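Local coordinates for Exo-alpha-sialidase (Clostridium perfringens, PDB 2VO8), which is a family 33 glycoside hydrolase, probably cleaving terminal sialic acids, whose cohesin module probably binds a dockerin partner in toxin complexes, at residues L35-E49 and L112-G124. Sequence-based numbering, arbitrary orientation.
Sequences LNGDTEVYSAEYLFE and LGLTTALVGAGDG
Tyr46 and Leu114 meet on the buried, closely packed face of an antiparallel pairing, strand 41-49 against 112-114 and 116-121, which are separated by a corner at Thr115. Leu114 CD1 and CD2 both lie 3.8 Å from Tyr46 CD1, and Leu114 CD2 lies in plane at the edge of the Phe48 ring, 4.0 Å from Phe48 CD1. Leu96 of strand 95-103 touches Tyr46 and Val99 touches Phe48, so this face belongs to the core of the cohesin sandwich. Further along, Val41 and Val119 cross at about a right angle, Val41 CG1 to Val119 CG1 3.7 Å.

The other face, carrying Ser43, Glu45, Leu47 and Glu49, is looser and partly exposed. Glu45, extended with CG anti to the backbone N (chi1 165°), lies beside Leu118 and points the same way, a carboxylate oxygen against a methyl (Glu45 OE1 to Leu118 CD1 3.7 Å). Thr115 OG1 donates to Glu49 OE2 (2.7 Å), on the anti side and 24° out of the carboxylate plane.

Glu45 N to Leu118 O (2.9 Å) and Leu118 N to Glu45 O (3.0 Å) form a regular pair. Two irregularities interrupt the pairing: Gly120 O accepts from Tyr42 N (2.8 Å) and weakly from Ser43 N, a classic beta bulge; at the corner, Thr115 N bonds Leu47 O, leaving buried Thr116 N without a partner. Backbone bonds thus set the register, while apolar packing fills the inner face.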
loop_
_atom_site.group_PDB
_atom_site.type_symbol
_atom_site.label_atom_id
_atom_site.label_comp_id
_atom_site.label_asym_id
_atom_site.label_seq_id
_atom_site.Cartn_x
_atom_site.Cartn_y
_atom_site.Cartn_z
ATOM N N LEU A 35 5.642 12.471 7.869
ATOM C CA LEU A 35 6.826 11.910 8.510
ATOM C C LEU A 35 7.522 12.982 9.374
ATOM O O LEU A 35 7.497 14.166 9.011
ATOM C CB LEU A 35 7.824 11.365 7.480
ATOM C CG LEU A 35 7.670 9.877 7.173
ATOM C CD1 LEU A 35 8.362 8.993 8.249
ATOM C CD2 LEU A 35 6.151 9.532 7.032
ATOM N N ASN A 36 8.110 12.533 10.485
ATOM C CA ASN A 36 8.883 13.377 11.400
ATOM C C ASN A 36 10.000 14.015 10.605
ATOM O O ASN A 36 10.588 13.361 9.741
ATOM C CB ASN A 36 9.476 12.550 12.560
ATOM C CG ASN A 36 8.425 12.077 13.562
ATOM O OD1 ASN A 36 7.258 12.515 13.536
ATOM N ND2 ASN A 36 8.835 11.182 14.457
ATOM N N GLY A 37 10.298 15.288 10.883
ATOM C CA GLY A 37 11.254 16.032 10.058
ATOM C C GLY A 37 12.667 15.464 10.017
ATOM O O GLY A 37 13.349 15.571 9.003
ATOM N N ASP A 38 13.084 14.852 11.125
ATOM C CA ASP A 38 14.402 14.226 11.270
ATOM C C ASP A 38 14.425 12.753 10.882
ATOM O O ASP A 38 15.418 12.076 11.140
ATOM C CB ASP A 38 14.822 14.285 12.729
ATOM C CG ASP A 38 13.925 13.448 13.620
ATOM O OD1 ASP A 38 14.442 12.722 14.495
ATOM O OD2 ASP A 38 12.686 13.513 13.434
ATOM N N THR A 39 13.327 12.210 10.353
ATOM C CA THR A 39 13.352 10.818 9.923
ATOM C C THR A 39 13.696 10.824 8.440
ATOM O O THR A 39 12.991 11.437 7.651
ATOM C CB THR A 39 12.016 10.059 10.252
ATOM O OG1 THR A 39 11.991 9.748 11.654
ATOM C CG2 THR A 39 11.940 8.757 9.461
ATOM N N GLU A 40 14.842 10.224 8.095
ATOM C CA GLU A 40 15.310 10.126 6.719
ATOM C C GLU A 40 14.954 8.755 6.157
ATOM O O GLU A 40 15.565 7.801 6.533
ATOM C CB GLU A 40 16.833 10.288 6.678
ATOM C CG GLU A 40 17.317 11.709 6.704
ATOM C CD GLU A 40 18.765 11.843 6.210
ATOM O OE1 GLU A 40 19.127 11.249 5.154
ATOM O OE2 GLU A 40 19.545 12.556 6.877
ATOM N N VAL A 41 13.971 8.665 5.261
ATOM C CA VAL A 41 13.412 7.362 4.896
ATOM C C VAL A 41 14.106 6.821 3.637
ATOM O O VAL A 41 14.210 7.525 2.672
ATOM C CB VAL A 41 11.864 7.436 4.650
ATOM C CG1 VAL A 41 11.313 6.116 4.236
ATOM C CG2 VAL A 41 11.149 7.889 5.911
ATOM N N TYR A 42 14.560 5.579 3.693
ATOM C CA TYR A 42 15.151 4.918 2.512
ATOM C C TYR A 42 14.368 3.669 2.052
ATOM O O TYR A 42 14.616 3.107 0.971
ATOM C CB TYR A 42 16.653 4.668 2.708
ATOM C CG TYR A 42 17.438 5.979 2.637
ATOM C CD1 TYR A 42 17.795 6.505 1.412
ATOM C CD2 TYR A 42 17.751 6.723 3.803
ATOM C CE1 TYR A 42 18.508 7.704 1.307
ATOM C CE2 TYR A 42 18.443 7.908 3.714
ATOM C CZ TYR A 42 18.819 8.402 2.447
ATOM O OH TYR A 42 19.516 9.590 2.262
ATOM N N SER A 43 13.418 3.217 2.852
ATOM C CA SER A 43 12.681 2.001 2.455
ATOM C C SER A 43 11.373 2.021 3.193
ATOM O O SER A 43 11.291 2.659 4.246
ATOM C CB SER A 43 13.472 0.738 2.818
ATOM O OG SER A 43 13.784 0.647 4.184
ATOM N N ALA A 44 10.363 1.332 2.659
ATOM C CA ALA A 44 9.138 1.108 3.446
ATOM C C ALA A 44 8.719 -0.357 3.307
ATOM O O ALA A 44 9.196 -1.090 2.403
ATOM C CB ALA A 44 8.071 2.066 3.049
ATOM N N GLU A 45 7.832 -0.793 4.196
ATOM C CA GLU A 45 7.276 -2.139 4.126
ATOM C C GLU A 45 5.819 -2.158 4.575
ATOM O O GLU A 45 5.494 -1.719 5.679
ATOM C CB GLU A 45 8.101 -3.104 4.979
ATOM C CG GLU A 45 7.408 -4.426 5.267
ATOM C CD GLU A 45 8.293 -5.394 6.027
ATOM O OE1 GLU A 45 9.470 -5.058 6.274
ATOM O OE2 GLU A 45 7.811 -6.492 6.378
ATOM N N TYR A 46 4.945 -2.666 3.714
ATOM C CA TYR A 46 3.551 -2.888 4.077
ATOM C C TYR A 46 3.244 -4.377 4.200
ATOM O O TYR A 46 3.950 -5.214 3.639
ATOM C CB TYR A 46 2.619 -2.243 3.048
ATOM C CG TYR A 46 2.927 -0.789 2.771
ATOM C CD1 TYR A 46 2.516 0.207 3.648
ATOM C CD2 TYR A 46 3.627 -0.412 1.634
ATOM C CE1 TYR A 46 2.796 1.537 3.399
ATOM C CE2 TYR A 46 3.911 0.916 1.376
ATOM C CZ TYR A 46 3.492 1.886 2.261
ATOM O OH TYR A 46 3.772 3.210 2.010
ATOM N N LEU A 47 2.187 -4.699 4.939
ATOM C CA LEU A 47 1.460 -5.924 4.727
ATOM C C LEU A 47 0.080 -5.437 4.308
ATOM O O LEU A 47 -0.640 -4.785 5.077
ATOM C CB LEU A 47 1.476 -6.911 5.899
ATOM C CG LEU A 47 0.821 -8.245 5.444
ATOM C CD1 LEU A 47 1.726 -9.143 4.616
ATOM C CD2 LEU A 47 0.168 -9.003 6.610
ATOM N N PHE A 48 -0.210 -5.695 3.030
ATOM C CA PHE A 48 -1.413 -5.214 2.352
ATOM C C PHE A 48 -2.454 -6.323 2.416
ATOM O O PHE A 48 -2.165 -7.442 2.048
ATOM C CB PHE A 48 -1.136 -4.887 0.894
ATOM C CG PHE A 48 -2.381 -4.514 0.108
ATOM C CD1 PHE A 48 -2.919 -3.239 0.169
ATOM C CD2 PHE A 48 -3.023 -5.457 -0.683
ATOM C CE1 PHE A 48 -4.048 -2.899 -0.545
ATOM C CE2 PHE A 48 -4.118 -5.115 -1.404
ATOM C CZ PHE A 48 -4.641 -3.863 -1.359
ATOM N N GLU A 49 -3.649 -6.013 2.898
ATOM C CA GLU A 49 -4.680 -7.056 3.091
ATOM C C GLU A 49 -5.920 -6.710 2.308
ATOM O O GLU A 49 -6.304 -5.543 2.153
ATOM C CB GLU A 49 -4.958 -7.266 4.583
ATOM C CG GLU A 49 -3.739 -7.848 5.294
ATOM C CD GLU A 49 -4.087 -8.587 6.550
ATOM O OE1 GLU A 49 -5.148 -9.267 6.579
ATOM O OE2 GLU A 49 -3.277 -8.533 7.506
ATOM N N LEU A 112 -9.722 -2.601 2.100
ATOM C CA LEU A 112 -8.329 -2.684 1.704
ATOM C C LEU A 112 -7.489 -2.045 2.836
ATOM O O LEU A 112 -7.676 -0.869 3.123
ATOM C CB LEU A 112 -8.134 -1.973 0.396
ATOM C CG LEU A 112 -9.135 -2.412 -0.708
ATOM C CD1 LEU A 112 -8.995 -1.565 -1.915
ATOM C CD2 LEU A 112 -8.973 -3.963 -0.942
ATOM N N GLY A 113 -6.690 -2.873 3.495
ATOM C CA GLY A 113 -5.972 -2.526 4.727
ATOM C C GLY A 113 -4.459 -2.628 4.664
ATOM O O GLY A 113 -3.896 -3.415 3.925
ATOM N N LEU A 114 -3.811 -1.832 5.499
ATOM C CA LEU A 114 -2.385 -1.969 5.734
ATOM C C LEU A 114 -2.243 -2.363 7.194
ATOM O O LEU A 114 -2.496 -1.520 8.099
ATOM C CB LEU A 114 -1.659 -0.656 5.371
ATOM C CG LEU A 114 -1.695 -0.120 3.929
ATOM C CD1 LEU A 114 -1.091 1.329 3.707
ATOM C CD2 LEU A 114 -0.971 -1.081 2.909
ATOM N N THR A 115 -1.890 -3.623 7.445
ATOM C CA THR A 115 -1.835 -4.135 8.816
ATOM C C THR A 115 -0.424 -4.096 9.428
ATOM O O THR A 115 -0.249 -4.365 10.614
ATOM C CB THR A 115 -2.406 -5.566 8.899
ATOM O OG1 THR A 115 -1.737 -6.405 7.945
ATOM C CG2 THR A 115 -3.881 -5.566 8.601
ATOM N N THR A 116 0.549 -3.814 8.563
ATOM C CA THR A 116 1.965 -3.548 8.887
ATOM C C THR A 116 2.358 -2.386 7.982
ATOM O O THR A 116 1.978 -2.326 6.762
ATOM C CB THR A 116 2.844 -4.790 8.651
ATOM O OG1 THR A 116 2.490 -5.838 9.574
ATOM C CG2 THR A 116 4.394 -4.491 8.749
ATOM N N ALA A 117 3.073 -1.412 8.569
ATOM C CA ALA A 117 3.551 -0.238 7.823
ATOM C C ALA A 117 4.758 0.303 8.586
ATOM O O ALA A 117 4.633 0.697 9.735
ATOM C CB ALA A 117 2.488 0.794 7.694
ATOM N N LEU A 118 5.918 0.209 7.954
ATOM C CA LEU A 118 7.221 0.471 8.631
ATOM C C LEU A 118 8.064 1.241 7.638
ATOM O O LEU A 118 7.861 1.079 6.407
ATOM C CB LEU A 118 7.954 -0.824 8.930
ATOM C CG LEU A 118 7.381 -2.064 9.605
ATOM C CD1 LEU A 118 8.290 -3.213 9.314
ATOM C CD2 LEU A 118 7.233 -1.850 11.118
ATOM N N VAL A 119 9.024 2.021 8.149
ATOM C CA VAL A 119 10.056 2.646 7.303
ATOM C C VAL A 119 11.450 2.314 7.843
ATOM O O VAL A 119 11.642 2.171 9.055
ATOM C CB VAL A 119 9.896 4.199 7.103
ATOM C CG1 VAL A 119 8.641 4.569 6.266
ATOM C CG2 VAL A 119 9.886 4.937 8.443
ATOM N N GLY A 120 12.402 2.112 6.919
ATOM C CA GLY A 120 13.816 2.002 7.236
ATOM C C GLY A 120 14.373 3.374 6.999
ATOM O O GLY A 120 14.040 4.031 5.992
ATOM N N ALA A 121 15.219 3.811 7.921
ATOM C CA ALA A 121 15.652 5.193 7.967
ATOM C C ALA A 121 17.169 5.264 7.967
ATOM O O ALA A 121 17.859 4.246 8.024
ATOM C CB ALA A 121 15.087 5.885 9.199
ATOM N N GLY A 122 17.675 6.486 7.902
ATOM C CA GLY A 122 19.135 6.757 7.850
ATOM C C GLY A 122 19.915 6.563 9.145
ATOM O O GLY A 122 21.139 6.737 9.188
ATOM N N ASP A 123 19.216 6.205 10.205
ATOM C CA ASP A 123 19.849 5.738 11.426
ATOM C C ASP A 123 20.124 4.243 11.402
ATOM O O ASP A 123 20.622 3.679 12.389
ATOM C CB ASP A 123 19.014 6.147 12.658
ATOM C CG ASP A 123 17.641 5.450 12.747
ATOM O OD1 ASP A 123 17.178 4.799 11.782
ATOM O OD2 ASP A 123 17.009 5.572 13.818
ATOM N N GLY A 124 19.784 3.584 10.293
ATOM C CA GLY A 124 19.992 2.147 10.148
ATOM C C GLY A 124 18.920 1.297 10.830
ATOM O O GLY A 124 19.054 0.084 10.919
#